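Long-range contacts in serine-rich secreted cell wall anchored (LPXTG-motif ) protein (Lactobacillus reuteri ATCC 53608, PDB 5NXK), which probably serves as a surface adhesin, a serine-rich repeat protein of the bacterial cell wall that takes part in contacts between gut microbe and host: residues N26-N32 and H50-N56; L81-S85 and S137-D141. All coordinates share one frame; numbering follows the deposited sequence.

In the fold
Both interactions meet on one parallel sheet of a beta-solenoid, their centres about 9 Å apart. Interaction 1 pairs strand 28-30, the outermost in this sheet within the chain, with strand 51-54; the next strand, 79-83, supplies one side of interaction 2, whose other side is the hairpin strand 137-140 lying across the outer face. The two are tied directly: Ala54 N lies 2.9 Å from Tyr82 O in a probable backbone hydrogen bond, and Asn53 OD1 lies 2.9 Å from Tyr138 OH, probably also hydrogen-bonded. Tyr51 is likewise bonded through its hydroxyl to Asp141, itself poorly ordered, and the hairpin reaches over strands 51-54 and 79-83. Along the chain interaction 1 closes before interaction 2 opens.

Interaction 1 (N26-N32 and H50-N56); sequences NNITLNN and HYINALN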
ATOM      1  N   ASN A  26      11.588  19.673  11.711  1.00 45.78           N
ATOM      2  CA  ASN A  26      10.553  20.602  11.282  1.00 44.38           C
ATOM      3  C   ASN A  26       9.680  19.948  10.212  1.00 37.28           C
ATOM      4  O   ASN A  26      10.071  18.943   9.604  1.00 33.61           O
ATOM      5  CB  ASN A  26      11.200  21.891  10.740  1.00 50.39           C
ATOM      6  CG  ASN A  26      10.208  23.042  10.585  1.00 61.16           C
ATOM      7  OD1 ASN A  26       9.042  22.938  10.973  1.00 60.58           O
ATOM      8  ND2 ASN A  26      10.679  24.156  10.027  1.00 61.29           N
ATOM      9  N   ASN A  27       8.499  20.505   9.980  1.00 37.84           N
ATOM     10  CA  ASN A  27       7.695  20.065   8.850  1.00 43.08           C
ATOM     11  C   ASN A  27       8.397  20.425   7.557  1.00 44.10           C
ATOM     12  O   ASN A  27       8.971  21.501   7.439  1.00 46.96           O
ATOM     13  CB  ASN A  27       6.303  20.690   8.878  1.00 38.42           C
ATOM     14  CG  ASN A  27       5.586  20.448  10.176  1.00 36.98           C
ATOM     15  OD1 ASN A  27       5.588  19.338  10.700  1.00 41.73           O
ATOM     16  ND2 ASN A  27       4.961  21.491  10.710  1.00 41.87           N
ATOM     17  N   ILE A  28       8.322  19.541   6.575  1.00 34.49           N
ATOM     18  CA  ILE A  28       9.026  19.772   5.330  1.00 30.28           C
ATOM     19  C   ILE A  28       8.071  19.762   4.148  1.00 37.05           C
ATOM     20  O   ILE A  28       7.248  18.848   4.004  1.00 35.59           O
ATOM     21  CB  ILE A  28      10.116  18.709   5.115  1.00 38.05           C
ATOM     22  CG1 ILE A  28      11.133  18.790   6.264  1.00 39.10           C
ATOM     23  CG2 ILE A  28      10.780  18.900   3.761  1.00 37.98           C
ATOM     24  CD1 ILE A  28      12.363  17.959   6.071  1.00 34.71           C
ATOM     25  N   THR A  29       8.189  20.775   3.296  1.00 35.06           N
ATOM     26  CA  THR A  29       7.436  20.795   2.049  1.00 39.98           C
ATOM     27  C   THR A  29       8.362  20.548   0.864  1.00 38.77           C
ATOM     28  O   THR A  29       9.352  21.262   0.677  1.00 41.06           O
ATOM     29  CB  THR A  29       6.706  22.128   1.846  1.00 41.33           C
ATOM     30  OG1 THR A  29       5.777  22.331   2.914  1.00 46.38           O
ATOM     31  CG2 THR A  29       5.954  22.119   0.522  1.00 37.31           C
ATOM     32  N   LEU A  30       8.021  19.549   0.058  1.00 35.90           N
ATOM     33  CA  LEU A  30       8.813  19.193  -1.111  1.00 37.48           C
ATOM     34  C   LEU A  30       8.180  19.720  -2.398  1.00 46.91           C
ATOM     35  O   LEU A  30       7.080  19.301  -2.777  1.00 51.66           O
ATOM     36  CB  LEU A  30       8.982  17.670  -1.211  1.00 36.95           C
ATOM     37  CG  LEU A  30       9.489  16.928   0.029  1.00 38.22           C
ATOM     38  CD1 LEU A  30       9.513  15.422  -0.219  1.00 35.27           C
ATOM     39  CD2 LEU A  30      10.863  17.431   0.427  1.00 36.89           C
ATOM     40  N   ASN A  31       8.876  20.634  -3.068  1.00 42.02           N
ATOM     41  CA  ASN A  31       8.430  21.136  -4.364  1.00 42.33           C
ATOM     42  C   ASN A  31       8.909  20.233  -5.497  1.00 40.37           C
ATOM     43  O   ASN A  31       8.398  20.281  -6.621  1.00 38.50           O
ATOM     44  CB  ASN A  31       8.925  22.564  -4.576  1.00 47.02           C
ATOM     45  CG  ASN A  31       8.387  23.525  -3.528  1.00 55.00           C
ATOM     46  OD1 ASN A  31       9.144  24.074  -2.729  1.00 66.58           O
ATOM     47  ND2 ASN A  31       7.072  23.709  -3.511  1.00 49.96           N
ATOM     48  N   ASN A  32       9.878  19.385  -5.182  1.00 39.91           N
ATOM     49  CA  ASN A  32      10.405  18.447  -6.158  1.00 43.54           C
ATOM     50  C   ASN A  32      10.395  17.025  -5.604  1.00 40.82           C
ATOM     51  O   ASN A  32      10.402  16.835  -4.389  1.00 46.44           O
ATOM     52  CB  ASN A  32      11.830  18.850  -6.524  1.00 47.31           C
ATOM     53  CG  ASN A  32      11.897  20.232  -7.126  1.00 57.17           C
ATOM     54  OD1 ASN A  32      11.499  20.444  -8.268  1.00 61.57           O
ATOM     55  ND2 ASN A  32      12.355  21.198  -6.332  1.00 59.30           N
ATOM     56  N   HIS A  50       6.399  15.286  12.906  1.00 32.46           N
ATOM     57  CA  HIS A  50       6.355  16.281  11.839  1.00 28.75           C
ATOM     58  C   HIS A  50       5.711  15.737  10.570  1.00 30.66           C
ATOM     59  O   HIS A  50       5.461  14.542  10.463  1.00 32.78           O
ATOM     60  CB  HIS A  50       7.763  16.784  11.537  1.00 36.70           C
ATOM     61  CG  HIS A  50       8.413  17.462  12.700  1.00 51.05           C
ATOM     62  ND1 HIS A  50       8.037  18.718  13.130  1.00 58.28           N
ATOM     63  CD2 HIS A  50       9.389  17.052  13.542  1.00 50.99           C
ATOM     64  CE1 HIS A  50       8.772  19.060  14.174  1.00 58.22           C
ATOM     65  NE2 HIS A  50       9.592  18.064  14.449  1.00 57.01           N
ATOM     66  N   TYR A  51       5.438  16.614   9.607  1.00 33.26           N
ATOM     67  CA  TYR A  51       4.912  16.139   8.336  1.00 31.28           C
ATOM     68  C   TYR A  51       5.902  16.374   7.200  1.00 37.62           C
ATOM     69  O   TYR A  51       6.800  17.205   7.302  1.00 32.59           O
ATOM     70  CB  TYR A  51       3.551  16.797   8.011  1.00 34.78           C
ATOM     71  CG  TYR A  51       3.578  18.261   7.575  1.00 33.94           C
ATOM     72  CD1 TYR A  51       4.066  18.634   6.321  1.00 34.88           C
ATOM     73  CD2 TYR A  51       3.047  19.256   8.390  1.00 37.58           C
ATOM     74  CE1 TYR A  51       4.073  19.956   5.914  1.00 36.92           C
ATOM     75  CE2 TYR A  51       3.046  20.591   7.989  1.00 41.74           C
ATOM     76  CZ  TYR A  51       3.562  20.934   6.749  1.00 41.94           C
ATOM     77  OH  TYR A  51       3.569  22.252   6.335  1.00 41.35           O
ATOM     78  N   ILE A  52       5.725  15.618   6.123  1.00 31.53           N
ATOM     79  CA  ILE A  52       6.381  15.897   4.865  1.00 34.95           C
ATOM     80  C   ILE A  52       5.300  16.009   3.805  1.00 37.45           C
ATOM     81  O   ILE A  52       4.479  15.096   3.639  1.00 38.09           O
ATOM     82  CB  ILE A  52       7.382  14.792   4.469  1.00 34.71           C
ATOM     83  CG1 ILE A  52       8.372  14.527   5.606  1.00 31.53           C
ATOM     84  CG2 ILE A  52       8.107  15.174   3.182  1.00 29.95           C
ATOM     85  CD1 ILE A  52       9.271  13.361   5.367  1.00 30.61           C
ATOM     86  N   ASN A  53       5.292  17.115   3.082  1.00 30.00           N
ATOM     87  CA  ASN A  53       4.251  17.351   2.092  1.00 30.41           C
ATOM     88  C   ASN A  53       4.841  17.383   0.676  1.00 33.49           C
ATOM     89  O   ASN A  53       5.504  18.349   0.280  1.00 35.59           O
ATOM     90  CB  ASN A  53       3.513  18.649   2.427  1.00 31.92           C
ATOM     91  CG  ASN A  53       2.416  18.984   1.433  1.00 38.66           C
ATOM     92  OD1 ASN A  53       1.953  18.127   0.680  1.00 39.86           O
ATOM     93  ND2 ASN A  53       1.986  20.245   1.436  1.00 38.92           N
ATOM     94  N   ALA A  54       4.602  16.314  -0.078  1.00 27.36           N
ATOM     95  CA  ALA A  54       5.150  16.173  -1.422  1.00 27.72           C
ATOM     96  C   ALA A  54       4.190  16.785  -2.433  1.00 34.94           C
ATOM     97  O   ALA A  54       3.173  16.181  -2.797  1.00 30.82           O
ATOM     98  CB  ALA A  54       5.410  14.708  -1.750  1.00 29.84           C
ATOM     99  N   LEU A  55       4.510  18.000  -2.864  1.00 34.35           N
ATOM    100  CA  LEU A  55       3.594  18.782  -3.684  1.00 38.24           C
ATOM    101  C   LEU A  55       3.720  18.481  -5.167  1.00 43.16           C
ATOM    102  O   LEU A  55       2.828  18.815  -5.945  1.00 55.03           O
ATOM    103  CB  LEU A  55       3.806  20.270  -3.447  1.00 40.70           C
ATOM    104  CG  LEU A  55       3.223  20.773  -2.130  1.00 46.30           C
ATOM    105  CD1 LEU A  55       3.451  22.267  -2.004  1.00 45.06           C
ATOM    106  CD2 LEU A  55       1.740  20.427  -2.033  1.00 43.11           C
ATOM    107  N   ASN A  56       4.836  17.882  -5.562  1.00 42.19           N
ATOM    108  CA  ASN A  56       5.103  17.670  -6.974  1.00 49.30           C
ATOM    109  C   ASN A  56       4.445  16.415  -7.545  1.00 53.88           C
ATOM    110  O   ASN A  56       4.631  15.310  -7.029  1.00 47.21           O
ATOM    111  CB  ASN A  56       6.615  17.609  -7.205  1.00 60.16           C
ATOM    112  CG  ASN A  56       7.000  17.915  -8.638  1.00 72.30           C
ATOM    113  OD1 ASN A  56       6.215  18.482  -9.400  1.00 72.02           O
ATOM    114  ND2 ASN A  56       8.220  17.543  -9.012  1.00 79.26           N
TER
HETATM  115  O   HOH W   1       3.081  22.377   3.185  1.00 41.83           O
HETATM  116  O   HOH W   2       7.006  16.467  -4.276  1.00 43.43           O
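Asn27 and Tyr51 meet at the start of the strand pair. The Asn27 amide lies almost flat on the Tyr51 ring, the planes 9° apart, and its CB stands over the ring face in a CH-pi contact 3.4 Å from the centroid. With Asn27 CG beside its own backbone N (chi1 -54°), the side-chain oxygen turns to the next coil, where Asn27 OD1 accepts a hydrogen bond from Tyr51 N at 2.9 Å. The donor is tilted from the carbonyl plane. The bond and the stacked ring together help to hold the amide's rotation. Tyr51 can lie there because its CG sits between backbone N and carbonyl carbon (chi1 74°), which folds the ring over toward Asn27. Nearby, the His50 ring turns one face to the backbone of Asn26.

From here the backbones run parallel, and four bonds alternate between them: Ile28 N to Tyr51 O, Asn53 N to Ile28 O, Leu30 N to Asn53 O and Leu55 N to Leu30 O.

On the face carrying Thr29 and Asn53, a water joins three groups: it lies 2.7 Å from Thr29 OG1, accepts from Asn53 ND2 and also meets Tyr51 OH, whose stronger partner is Asp141. The methyl of Thr29, CG2, touches Leu55 CD1 at 3.6 Å. On the opposite face Leu30 CD1 packs on Ile52 CG2 at 3.7 Å, and helix 7-14 covers Ile28 and Leu30 through Leu10. At the far end Asn56 CB rests 3.3 Å from Asn31 O, while Asn56 ND2 turns to Asp58.

In-register parallel pairing of successive coils, with like positions stacked along each face, is the hallmark of the beta-solenoid, and fits the putative pectate lyase-like adhesive domain to which both segments belong.

Interaction 2 (L81-S85 and S137-D141); sequences LYNTS and SYEVD
Tyr82 CG lies beside its backbone N (chi1 -56°), whereas Tyr138 CG is held between backbone N and carbonyl carbon (chi1 55°); these two settings bring the rings together at an oblique angle, planes 40° apart and centroids 5.0 Å from each other. Tyr82 CD2 stands over the rim of one Tyr138 face, 3.4 Å from Tyr138 CD1, and Tyr82 CB adds a CH-pi contact over the same ring at 3.9 Å from its centroid. Val140 meets the Tyr82 ring from over a face, its CB 4.0 Å from Tyr82 CZ. The hydroxyl end of Tyr138 reaches Thr84: Tyr138 OH lies 3.3 Å from the methyl Thr84 CG2, while it hydrogen-bonds to Asn53 OD1. At the ring edge, near its plane, Asn83 O approaches Tyr138 CE2; this carbonyl oxygen is buried by the contact and has no polar partner in the model. No hydrogen bond links the two segments directly; the contact is made mainly by side chains. Strand 137-140, paired with strand 143-146 in a hairpin, lies across the solenoid sheet over strands 51-54 and 79-83, with Tyr108 of strand 105-109 meeting the Tyr82 ring.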
ATOM      1  N   LEU A  81       2.276  12.039   6.240  1.00 25.83           N
ATOM      2  CA  LEU A  81       2.781  12.153   4.882  1.00 29.02           C
ATOM      3  C   LEU A  81       1.680  12.598   3.928  1.00 31.51           C
ATOM      4  O   LEU A  81       0.602  11.999   3.902  1.00 26.68           O
ATOM      5  CB  LEU A  81       3.360  10.810   4.421  1.00 28.47           C
ATOM      6  CG  LEU A  81       4.357  10.136   5.372  1.00 26.24           C
ATOM      7  CD1 LEU A  81       4.723   8.748   4.840  1.00 23.98           C
ATOM      8  CD2 LEU A  81       5.612  10.983   5.567  1.00 30.27           C
ATOM      9  N   TYR A  82       1.953  13.632   3.139  1.00 25.87           N
ATOM     10  CA  TYR A  82       0.989  14.118   2.152  1.00 30.30           C
ATOM     11  C   TYR A  82       1.573  13.990   0.759  1.00 27.54           C
ATOM     12  O   TYR A  82       2.767  14.209   0.572  1.00 28.33           O
ATOM     13  CB  TYR A  82       0.623  15.595   2.379  1.00 35.65           C
ATOM     14  CG  TYR A  82       0.079  15.949   3.742  1.00 38.25           C
ATOM     15  CD1 TYR A  82       0.935  16.254   4.800  1.00 35.15           C
ATOM     16  CD2 TYR A  82      -1.296  16.020   3.962  1.00 33.11           C
ATOM     17  CE1 TYR A  82       0.432  16.599   6.049  1.00 39.43           C
ATOM     18  CE2 TYR A  82      -1.806  16.363   5.205  1.00 32.69           C
ATOM     19  CZ  TYR A  82      -0.943  16.652   6.244  1.00 38.89           C
ATOM     20  OH  TYR A  82      -1.458  16.996   7.475  1.00 39.93           O
ATOM     21  N   ASN A  83       0.742  13.660  -0.227  1.00 23.43           N
ATOM     22  CA  ASN A  83       1.227  13.689  -1.599  1.00 30.52           C
ATOM     23  C   ASN A  83       0.105  13.936  -2.592  1.00 36.37           C
ATOM     24  O   ASN A  83      -1.026  13.493  -2.385  1.00 33.76           O
ATOM     25  CB  ASN A  83       1.942  12.372  -1.948  1.00 27.48           C
ATOM     26  CG  ASN A  83       0.976  11.215  -2.068  1.00 29.55           C
ATOM     27  OD1 ASN A  83       0.546  10.647  -1.054  1.00 30.10           O
ATOM     28  ND2 ASN A  83       0.608  10.868  -3.307  1.00 24.70           N
ATOM     29  N   THR A  84       0.433  14.607  -3.689  1.00 30.34           N
ATOM     30  CA  THR A  84      -0.540  14.844  -4.750  1.00 34.14           C
ATOM     31  C   THR A  84      -0.301  13.912  -5.925  1.00 33.74           C
ATOM     32  O   THR A  84      -1.190  13.697  -6.754  1.00 34.07           O
ATOM     33  CB  THR A  84      -0.475  16.292  -5.259  1.00 33.42           C
ATOM     34  OG1 THR A  84       0.837  16.537  -5.771  1.00 34.40           O
ATOM     35  CG2 THR A  84      -0.755  17.267  -4.125  1.00 38.65           C
ATOM     36  N   SER A  85       0.905  13.355  -5.986  1.00 30.84           N
ATOM     37  CA  SER A  85       1.306  12.524  -7.113  1.00 25.82           C
ATOM     38  C   SER A  85       0.490  11.252  -7.225  1.00 29.93           C
ATOM     39  O   SER A  85       0.241  10.569  -6.230  1.00 29.90           O
ATOM     40  CB  SER A  85       2.781  12.152  -7.007  1.00 28.47           C
ATOM     41  OG  SER A  85       3.154  11.327  -8.098  1.00 29.08           O
ATOM     42  N   SER A 137      -8.523  15.693  -1.972  1.00 32.76           N
ATOM     43  CA  SER A 137      -7.724  16.854  -1.656  1.00 38.51           C
ATOM     44  C   SER A 137      -7.395  16.861  -0.176  1.00 36.44           C
ATOM     45  O   SER A 137      -7.996  16.134   0.605  1.00 33.48           O
ATOM     46  CB  SER A 137      -8.464  18.140  -2.052  1.00 38.73           C
ATOM     47  OG  SER A 137      -9.612  18.336  -1.247  1.00 40.34           O
ATOM     48  N   TYR A 138      -6.420  17.672   0.203  1.00 38.26           N
ATOM     49  CA  TYR A 138      -6.101  17.843   1.615  1.00 35.12           C
ATOM     50  C   TYR A 138      -5.670  19.268   1.882  1.00 38.40           C
ATOM     51  O   TYR A 138      -5.383  20.016   0.961  1.00 37.97           O
ATOM     52  CB  TYR A 138      -5.001  16.883   2.058  1.00 37.67           C
ATOM     53  CG  TYR A 138      -3.717  16.956   1.255  1.00 36.01           C
ATOM     54  CD1 TYR A 138      -2.746  17.923   1.528  1.00 35.06           C
ATOM     55  CD2 TYR A 138      -3.456  16.032   0.252  1.00 35.97           C
ATOM     56  CE1 TYR A 138      -1.568  17.980   0.804  1.00 38.73           C
ATOM     57  CE2 TYR A 138      -2.277  16.074  -0.478  1.00 35.89           C
ATOM     58  CZ  TYR A 138      -1.336  17.045  -0.197  1.00 39.74           C
ATOM     59  OH  TYR A 138      -0.166  17.086  -0.922  1.00 35.67           O
ATOM     60  N   GLU A 139      -5.644  19.655   3.146  1.00 40.78           N
ATOM     61  CA  GLU A 139      -5.210  21.002   3.479  1.00 51.23           C
ATOM     62  C   GLU A 139      -4.197  20.936   4.607  1.00 43.94           C
ATOM     63  O   GLU A 139      -4.402  20.242   5.600  1.00 44.96           O
ATOM     64  CB  GLU A 139      -6.401  21.903   3.837  1.00 62.32           C
ATOM     65  CG  GLU A 139      -6.117  22.931   4.925  1.00 76.92           C
ATOM     66  CD  GLU A 139      -7.133  24.061   4.939  1.00 87.95           C
ATOM     67  OE1 GLU A 139      -8.003  24.090   4.041  1.00 89.01           O
ATOM     68  OE2 GLU A 139      -7.058  24.925   5.841  1.00 91.77           O
ATOM     69  N   VAL A 140      -3.065  21.594   4.422  1.00 44.46           N
ATOM     70  CA  VAL A 140      -2.088  21.652   5.500  1.00 45.52           C
ATOM     71  C   VAL A 140      -1.515  23.067   5.580  1.00 48.70           C
ATOM     72  O   VAL A 140      -1.206  23.673   4.545  1.00 45.19           O
ATOM     73  CB  VAL A 140      -0.977  20.586   5.321  1.00 49.64           C
ATOM     74  CG1 VAL A 140      -0.245  20.764   3.998  1.00 43.19           C
ATOM     75  CG2 VAL A 140      -0.024  20.600   6.512  1.00 52.49           C
ATOM     76  N   ASP A 141      -1.441  23.598   6.803  1.00 57.53           N
ATOM     77  CA  ASP A 141      -1.045  24.987   7.060  1.00 68.38           C
ATOM     78  C   ASP A 141      -1.650  25.956   6.051  1.00 61.37           C
ATOM     79  O   ASP A 141      -0.945  26.694   5.365  1.00 59.03           O
ATOM     80  CB  ASP A 141       0.484  25.130   7.117  1.00 77.20           C
ATOM     81  CG  ASP A 141       1.097  24.410   8.323  1.00 81.88           C
ATOM     82  OD1 ASP A 141       0.351  24.108   9.281  1.00 84.50           O
ATOM     83  OD2 ASP A 141       2.327  24.168   8.333  1.00 78.08           O
TER